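Local coordinates for myosin-17 (Arabidopsis thaliana, PDB 7KFL), which probably recognises cargo through its globular tail, serving as a plant class XI myosin motor in actin-based transport, at residues S331-R337 with S374-L378. Residues are numbered along the deposited sequence; the frame is centred on the assembly and turned at random.
Sequences SIQQLYR and SSFLL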
loop_
_atom_site.group_PDB
_atom_site.type_symbol
_atom_site.label_atom_id
_atom_site.label_comp_id
_atom_site.label_asym_id
_atom_site.label_seq_id
_atom_site.Cartn_x
_atom_site.Cartn_y
_atom_site.Cartn_z
ATOM N N SER A 331 2.640 17.247 16.950
ATOM C CA SER A 331 3.559 17.491 18.091
ATOM C C SER A 331 3.765 19.001 18.269
ATOM O O SER A 331 3.472 19.760 17.319
ATOM C CB SER A 331 4.875 16.791 17.883
ATOM O OG SER A 331 5.658 17.470 16.913
ATOM N N ILE A 332 4.268 19.410 19.437
ATOM C CA ILE A 332 4.583 20.833 19.764
ATOM C C ILE A 332 5.651 21.337 18.785
ATOM O O ILE A 332 5.502 22.472 18.297
ATOM C CB ILE A 332 5.023 20.985 21.235
ATOM C CG1 ILE A 332 3.887 20.665 22.213
ATOM C CG2 ILE A 332 5.609 22.368 21.486
ATOM C CD1 ILE A 332 2.727 21.643 22.177
ATOM N N GLN A 333 6.678 20.527 18.507
ATOM C CA GLN A 333 7.826 20.916 17.642
ATOM C C GLN A 333 7.326 21.181 16.214
ATOM O O GLN A 333 7.902 22.065 15.546
ATOM C CB GLN A 333 8.926 19.847 17.641
ATOM C CG GLN A 333 10.335 20.433 17.650
ATOM C CD GLN A 333 11.256 19.821 16.621
ATOM O OE1 GLN A 333 11.538 18.624 16.641
ATOM N NE2 GLN A 333 11.756 20.650 15.716
ATOM N N GLN A 334 6.296 20.449 15.772
ATOM C CA GLN A 334 5.659 20.608 14.435
ATOM C C GLN A 334 4.876 21.924 14.399
ATOM O O GLN A 334 5.118 22.725 13.473
ATOM C CB GLN A 334 4.737 19.426 14.124
ATOM C CG GLN A 334 5.481 18.144 13.776
ATOM C CD GLN A 334 4.596 16.922 13.833
ATOM O OE1 GLN A 334 3.460 16.976 14.303
ATOM N NE2 GLN A 334 5.115 15.801 13.359
ATOM N N LEU A 335 3.972 22.128 15.366
ATOM C CA LEU A 335 3.123 23.345 15.489
ATOM C C LEU A 335 4.009 24.594 15.494
ATOM O O LEU A 335 3.677 25.548 14.768
ATOM C CB LEU A 335 2.294 23.270 16.774
ATOM C CG LEU A 335 1.139 22.271 16.759
ATOM C CD1 LEU A 335 0.541 22.122 18.149
ATOM C CD2 LEU A 335 0.068 22.686 15.763
ATOM N N TYR A 336 5.083 24.585 16.287
ATOM C CA TYR A 336 6.018 25.730 16.458
ATOM C C TYR A 336 6.564 26.151 15.089
ATOM O O TYR A 336 6.468 27.346 14.759
ATOM C CB TYR A 336 7.145 25.380 17.434
ATOM C CG TYR A 336 8.197 26.451 17.571
ATOM C CD1 TYR A 336 7.998 27.550 18.390
ATOM C CD2 TYR A 336 9.390 26.376 16.867
ATOM C CE1 TYR A 336 8.957 28.543 18.514
ATOM C CE2 TYR A 336 10.359 27.360 16.978
ATOM C CZ TYR A 336 10.143 28.448 17.805
ATOM O OH TYR A 336 11.095 29.421 17.919
ATOM N N ARG A 337 7.108 25.199 14.324
ATOM C CA ARG A 337 7.658 25.433 12.960
ATOM C C ARG A 337 6.576 26.078 12.086
ATOM O O ARG A 337 6.845 27.146 11.503
ATOM C CB ARG A 337 8.164 24.118 12.353
ATOM C CG ARG A 337 8.573 24.207 10.888
ATOM C CD ARG A 337 9.644 25.249 10.632
ATOM N NE ARG A 337 10.881 24.935 11.334
ATOM C CZ ARG A 337 11.889 24.215 10.842
ATOM N NH1 ARG A 337 11.829 23.704 9.623
ATOM N NH2 ARG A 337 12.961 24.000 11.584
ATOM N N SER A 374 10.913 13.895 20.072
ATOM C CA SER A 374 9.569 14.351 19.635
ATOM C C SER A 374 9.466 14.236 18.111
ATOM O O SER A 374 10.509 14.341 17.433
ATOM C CB SER A 374 9.285 15.758 20.108
ATOM O OG SER A 374 10.233 16.678 19.583
ATOM N N SER A 375 8.253 14.014 17.600
ATOM C CA SER A 375 7.954 13.925 16.148
ATOM C C SER A 375 8.149 15.304 15.507
ATOM O O SER A 375 7.636 16.294 16.063
ATOM C CB SER A 375 6.558 13.403 15.911
ATOM O OG SER A 375 6.407 12.100 16.449
ATOM N N PHE A 376 8.893 15.364 14.398
ATOM C CA PHE A 376 8.985 16.552 13.511
ATOM C C PHE A 376 8.590 16.116 12.094
ATOM O O PHE A 376 7.376 16.098 11.810
ATOM C CB PHE A 376 10.363 17.210 13.622
ATOM C CG PHE A 376 10.465 18.544 12.924
ATOM C CD1 PHE A 376 9.633 19.592 13.286
ATOM C CD2 PHE A 376 11.389 18.755 11.912
ATOM C CE1 PHE A 376 9.722 20.820 12.650
ATOM C CE2 PHE A 376 11.477 19.984 11.274
ATOM C CZ PHE A 376 10.644 21.015 11.646
ATOM N N LEU A 377 9.561 15.750 11.251
ATOM C CA LEU A 377 9.301 15.179 9.904
ATOM C C LEU A 377 8.626 13.814 10.070
ATOM O O LEU A 377 8.922 13.124 11.061
ATOM C CB LEU A 377 10.616 15.058 9.127
ATOM C CG LEU A 377 11.299 16.378 8.774
ATOM C CD1 LEU A 377 12.607 16.132 8.043
ATOM C CD2 LEU A 377 10.392 17.262 7.935
ATOM N N LEU A 378 7.731 13.461 9.144
ATOM C CA LEU A 378 7.028 12.152 9.116
ATOM C C LEU A 378 7.779 11.195 8.186
ATOM O O LEU A 378 8.540 11.668 7.313
ATOM C CB LEU A 378 5.584 12.353 8.643
ATOM C CG LEU A 378 4.727 13.297 9.486
ATOM C CD1 LEU A 378 3.341 13.443 8.881
ATOM C CD2 LEU A 378 4.621 12.812 10.921
#
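A chi1 of -171° swings the Phe376 ring away from its own backbone N, and bends at chi2 and chi3 fold the Arg337 chain round to the ring's edge, so the phenyl ring and the guanidinium meet beside helix 332-341, which opens with a capping box formed by Ser331 and Gln334. In that box Gln334 N donates to Ser331 OG at 3.3 Å, while Gln334 OE1 accepts from Ser331 N at 2.8 Å, the donor standing above the carbonyl plane. Both capping side chains also face the irregular segment 374-378: Gln334 NE2 donates to Phe376 O at 2.8 Å, fairly straight (158°), with Phe376 O close to the plane of the Gln334 amide, whereas Ser331 OG to Ser375 O, at 2.5 Å, is doubtfully short. Replacing Gln334 by alanine is likely to leave Phe376 O and Ser331 N without these mates. Leu378 N bonds Asn256 OD1 and its side chain touches Phe255, so the segment contacts helix 236-260 as well. The Gln333 amide lies almost parallel to the Phe376 ring, NE2 3.4 Å from CD1. Arg337, whose NH1 bonds Leu259 O, turns its guanidinium steeply to that ring (74°), with Phe376 CZ 3.5 Å from Arg337 CZ, over the guanidinium centre.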